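Local coordinates for hemolysin-like protein containing CBS domains (Oenococcus oeni, PDB 3OCO) that is of uncharacterised function but, as the paired CBS-domain portion of a larger UPF0053-family membrane protein, belongs to a family loosely associated with flavin adenine dinucleotide binding, at residues P57-Y70 against P117-I131. Sequence-based numbering, arbitrary orientation.
Sequences PVTADNDKDKIIGY and PMAIVIDEYGGTSGI
Two direct hydrogen bonds tie Thr128 to the corner at Lys64 and Asp65. Thr128 N donates to Asp65 OD1 over 2.9 Å; the N-H...O angle of 178° makes the bond essentially straight, and the oxygen offers its anti lone pair. Thr128 OG1 donates to Lys64 O, also at 2.9 Å, tilted 22° from the carbonyl plane, so the threonine is held through both backbone and side chain. One water donates both to Thr128 OG1 and to Asp65 O. An Asx turn, in which Asp65 N donates to Asp63 OD1, braces the corner itself. Each segment is a β-hairpin from a different CBS domain, and the contact packs one hairpin against the other, as in the paired CBS (Bateman) module. Apolar packing continues away from the corner. Ile67 turns CG1 to Thr128 OG1 and CG2 to Ile120 CG1, the latter at 3.8 Å. Selenomethionine Met118 bends at its last torsion (chi3 89°), bringing CE to 3.4 Å from Tyr70 CB, while its SE lies 3.8 Å from Pro57 CG. That same proline carbon meets Ile131 CD1 at 3.7 Å. Beyond Met118, Pro117 crosses the Tyr70 side chain at about a right angle, its CD 3.5 Å from Tyr70 CE2; Arg55 touches both residues.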
# COMPACT_ATOMS: atom_id res chain seq x y z
N PRO A 57 8.52 2.04 11.09
CA PRO A 57 8.46 2.11 12.55
C PRO A 57 9.49 3.10 13.06
O PRO A 57 10.65 3.12 12.57
CB PRO A 57 8.86 0.70 12.98
CG PRO A 57 8.54 -0.15 11.80
CD PRO A 57 8.84 0.68 10.61
N VAL A 58 9.06 3.97 13.97
CA VAL A 58 9.94 4.94 14.62
C VAL A 58 10.36 4.43 16.01
O VAL A 58 9.50 4.13 16.83
CB VAL A 58 9.23 6.30 14.77
CG1 VAL A 58 10.04 7.25 15.63
CG2 VAL A 58 8.94 6.92 13.39
N THR A 59 11.66 4.33 16.28
CA THR A 59 12.16 3.88 17.57
C THR A 59 12.45 5.05 18.50
O THR A 59 12.78 6.15 18.06
CB THR A 59 13.47 3.05 17.45
OG1 THR A 59 14.54 3.88 16.99
CG2 THR A 59 13.31 1.91 16.48
N ALA A 60 12.32 4.82 19.80
CA ALA A 60 12.87 5.73 20.79
C ALA A 60 14.28 5.27 21.14
O ALA A 60 14.54 4.07 21.20
CB ALA A 60 12.00 5.77 22.05
N ASP A 61 15.19 6.21 21.35
CA ASP A 61 16.51 5.87 21.88
C ASP A 61 17.27 4.90 20.97
O ASP A 61 18.16 4.18 21.43
CB ASP A 61 16.37 5.27 23.29
CG ASP A 61 15.83 6.28 24.31
OD1 ASP A 61 16.32 7.44 24.33
OD2 ASP A 61 14.93 5.93 25.11
N ASN A 62 16.90 4.88 19.69
CA ASN A 62 17.53 3.98 18.72
C ASN A 62 17.38 2.51 19.08
O ASN A 62 18.18 1.67 18.68
CB ASN A 62 19.00 4.33 18.53
CG ASN A 62 19.21 5.45 17.53
OD1 ASN A 62 18.88 5.32 16.34
ND2 ASN A 62 19.76 6.57 18.00
N ASP A 63 16.33 2.21 19.84
CA ASP A 63 16.11 0.85 20.33
C ASP A 63 14.96 0.21 19.56
O ASP A 63 13.83 0.67 19.65
CB ASP A 63 15.76 0.91 21.82
CG ASP A 63 15.92 -0.43 22.52
OD1 ASP A 63 16.10 -1.46 21.84
OD2 ASP A 63 15.86 -0.45 23.77
N LYS A 64 15.23 -0.86 18.82
CA LYS A 64 14.13 -1.56 18.12
C LYS A 64 13.02 -1.97 19.06
O LYS A 64 11.86 -2.03 18.65
CB LYS A 64 14.60 -2.79 17.34
CG LYS A 64 15.32 -2.50 16.04
CD LYS A 64 16.24 -3.66 15.67
CE LYS A 64 15.71 -4.48 14.50
NZ LYS A 64 16.00 -3.79 13.23
N ASP A 65 13.35 -2.22 20.33
CA ASP A 65 12.35 -2.69 21.30
C ASP A 65 11.51 -1.55 21.87
O ASP A 65 10.61 -1.77 22.68
CB ASP A 65 13.01 -3.52 22.41
CG ASP A 65 13.62 -4.82 21.89
OD1 ASP A 65 12.87 -5.59 21.26
OD2 ASP A 65 14.83 -5.06 22.10
N LYS A 66 11.80 -0.33 21.43
CA LYS A 66 11.03 0.85 21.81
C LYS A 66 10.37 1.58 20.60
O LYS A 66 10.68 2.76 20.32
CB LYS A 66 11.94 1.83 22.56
CG LYS A 66 12.41 1.34 23.94
CD LYS A 66 13.36 2.34 24.57
CE LYS A 66 13.97 1.86 25.88
NZ LYS A 66 15.14 2.71 26.30
N ILE A 67 9.48 0.89 19.88
CA ILE A 67 8.73 1.52 18.78
C ILE A 67 7.63 2.44 19.32
O ILE A 67 6.70 1.97 19.96
CB ILE A 67 8.04 0.49 17.85
CG1 ILE A 67 9.05 -0.50 17.26
CG2 ILE A 67 7.27 1.21 16.75
CD1 ILE A 67 10.34 0.13 16.89
N ILE A 68 7.72 3.73 19.04
CA ILE A 68 6.72 4.67 19.55
C ILE A 68 5.66 5.09 18.50
O ILE A 68 4.65 5.73 18.85
CB ILE A 68 7.40 5.91 20.13
CG1 ILE A 68 8.67 6.23 19.34
CG2 ILE A 68 7.80 5.67 21.58
CD1 ILE A 68 9.22 7.61 19.60
N GLY A 69 5.88 4.74 17.24
CA GLY A 69 4.94 5.09 16.17
C GLY A 69 5.48 4.74 14.79
O GLY A 69 6.42 3.95 14.68
N TYR A 70 4.91 5.33 13.73
CA TYR A 70 5.48 5.13 12.40
C TYR A 70 5.60 6.41 11.63
O TYR A 70 4.89 7.38 11.93
CB TYR A 70 4.68 4.11 11.58
CG TYR A 70 3.42 4.66 10.94
CD1 TYR A 70 3.38 5.00 9.59
CD2 TYR A 70 2.26 4.82 11.69
CE1 TYR A 70 2.21 5.50 9.00
CE2 TYR A 70 1.09 5.31 11.12
CZ TYR A 70 1.07 5.65 9.78
OH TYR A 70 -0.10 6.14 9.24
N PRO A 117 -2.48 2.03 10.52
CA PRO A 117 -2.18 1.03 9.49
C PRO A 117 -1.02 0.15 9.94
O PRO A 117 -0.51 -0.68 9.19
CB PRO A 117 -1.75 1.89 8.29
CG PRO A 117 -1.50 3.30 8.85
CD PRO A 117 -1.65 3.23 10.35
N MSE A 118 -0.59 0.32 11.19
CA MSE A 118 0.49 -0.51 11.69
C MSE A 118 0.22 -1.06 13.08
O MSE A 118 -0.13 -0.32 13.99
CB MSE A 118 1.82 0.22 11.66
CG MSE A 118 2.95 -0.63 12.23
SE MSE A 118 4.72 0.01 11.79
CE MSE A 118 5.05 1.23 13.27
N ALA A 119 0.37 -2.37 13.20
CA ALA A 119 0.33 -3.02 14.50
C ALA A 119 1.73 -3.46 14.83
O ALA A 119 2.45 -3.97 13.96
CB ALA A 119 -0.59 -4.20 14.44
N ILE A 120 2.14 -3.27 16.08
CA ILE A 120 3.44 -3.74 16.52
C ILE A 120 3.21 -4.97 17.38
O ILE A 120 2.48 -4.91 18.37
CB ILE A 120 4.22 -2.66 17.33
CG1 ILE A 120 4.69 -1.52 16.42
CG2 ILE A 120 5.45 -3.25 17.93
CD1 ILE A 120 3.60 -0.80 15.70
N VAL A 121 3.83 -6.09 16.98
CA VAL A 121 3.69 -7.34 17.72
C VAL A 121 4.72 -7.39 18.88
O VAL A 121 5.93 -7.34 18.63
CB VAL A 121 3.84 -8.57 16.80
CG1 VAL A 121 3.44 -9.84 17.55
CG2 VAL A 121 2.99 -8.43 15.55
N ILE A 122 4.22 -7.49 20.12
CA ILE A 122 5.06 -7.37 21.33
C ILE A 122 5.25 -8.70 22.05
O ILE A 122 4.31 -9.48 22.17
CB ILE A 122 4.38 -6.47 22.39
CG1 ILE A 122 3.20 -5.70 21.83
CG2 ILE A 122 5.37 -5.52 23.02
CD1 ILE A 122 2.25 -5.25 22.92
N ASP A 123 6.45 -8.96 22.58
CA ASP A 123 6.67 -10.19 23.34
C ASP A 123 6.19 -10.07 24.79
O ASP A 123 5.63 -9.06 25.19
CB ASP A 123 8.13 -10.66 23.25
CG ASP A 123 9.12 -9.68 23.87
OD1 ASP A 123 8.71 -8.85 24.71
OD2 ASP A 123 10.32 -9.75 23.52
N GLU A 124 6.39 -11.13 25.57
CA GLU A 124 5.98 -11.16 26.98
C GLU A 124 6.67 -10.09 27.82
O GLU A 124 6.11 -9.60 28.80
CB GLU A 124 6.25 -12.54 27.57
CG GLU A 124 7.47 -13.19 26.95
CD GLU A 124 7.86 -14.49 27.62
OE1 GLU A 124 7.38 -14.74 28.75
OE2 GLU A 124 8.66 -15.25 27.03
N TYR A 125 7.89 -9.73 27.43
CA TYR A 125 8.66 -8.71 28.14
C TYR A 125 8.36 -7.30 27.66
O TYR A 125 8.90 -6.33 28.19
CB TYR A 125 10.14 -8.99 27.96
CG TYR A 125 10.49 -10.43 28.24
CD1 TYR A 125 10.59 -11.35 27.21
CD2 TYR A 125 10.69 -10.86 29.55
CE1 TYR A 125 10.90 -12.68 27.48
CE2 TYR A 125 11.00 -12.18 29.82
CZ TYR A 125 11.10 -13.08 28.80
OH TYR A 125 11.41 -14.39 29.08
N GLY A 126 7.52 -7.19 26.63
CA GLY A 126 7.27 -5.89 26.03
C GLY A 126 8.37 -5.43 25.08
O GLY A 126 8.46 -4.25 24.75
N GLY A 127 9.22 -6.36 24.64
CA GLY A 127 10.09 -6.11 23.50
C GLY A 127 9.31 -6.22 22.19
O GLY A 127 8.11 -6.48 22.23
N THR A 128 9.97 -6.04 21.04
CA THR A 128 9.34 -6.06 19.71
C THR A 128 9.59 -7.37 18.96
O THR A 128 10.73 -7.66 18.59
CB THR A 128 9.92 -4.95 18.81
OG1 THR A 128 9.61 -3.66 19.36
CG2 THR A 128 9.36 -5.06 17.39
N SER A 129 8.54 -8.16 18.74
CA SER A 129 8.65 -9.41 17.98
C SER A 129 8.63 -9.17 16.47
O SER A 129 9.29 -9.88 15.71
CB SER A 129 7.49 -10.35 18.34
OG SER A 129 7.47 -10.57 19.74
N GLY A 130 7.87 -8.17 16.05
CA GLY A 130 7.80 -7.78 14.65
C GLY A 130 6.60 -6.86 14.44
O GLY A 130 5.94 -6.46 15.42
N ILE A 131 6.31 -6.53 13.17
CA ILE A 131 5.21 -5.64 12.86
C ILE A 131 4.29 -6.24 11.80
O ILE A 131 4.67 -7.17 11.07
CB ILE A 131 5.70 -4.26 12.33
CG1 ILE A 131 6.27 -4.37 10.91
CG2 ILE A 131 6.69 -3.63 13.26
CD1 ILE A 131 6.76 -3.04 10.32
O HOH W 1 7.96 -2.08 21.08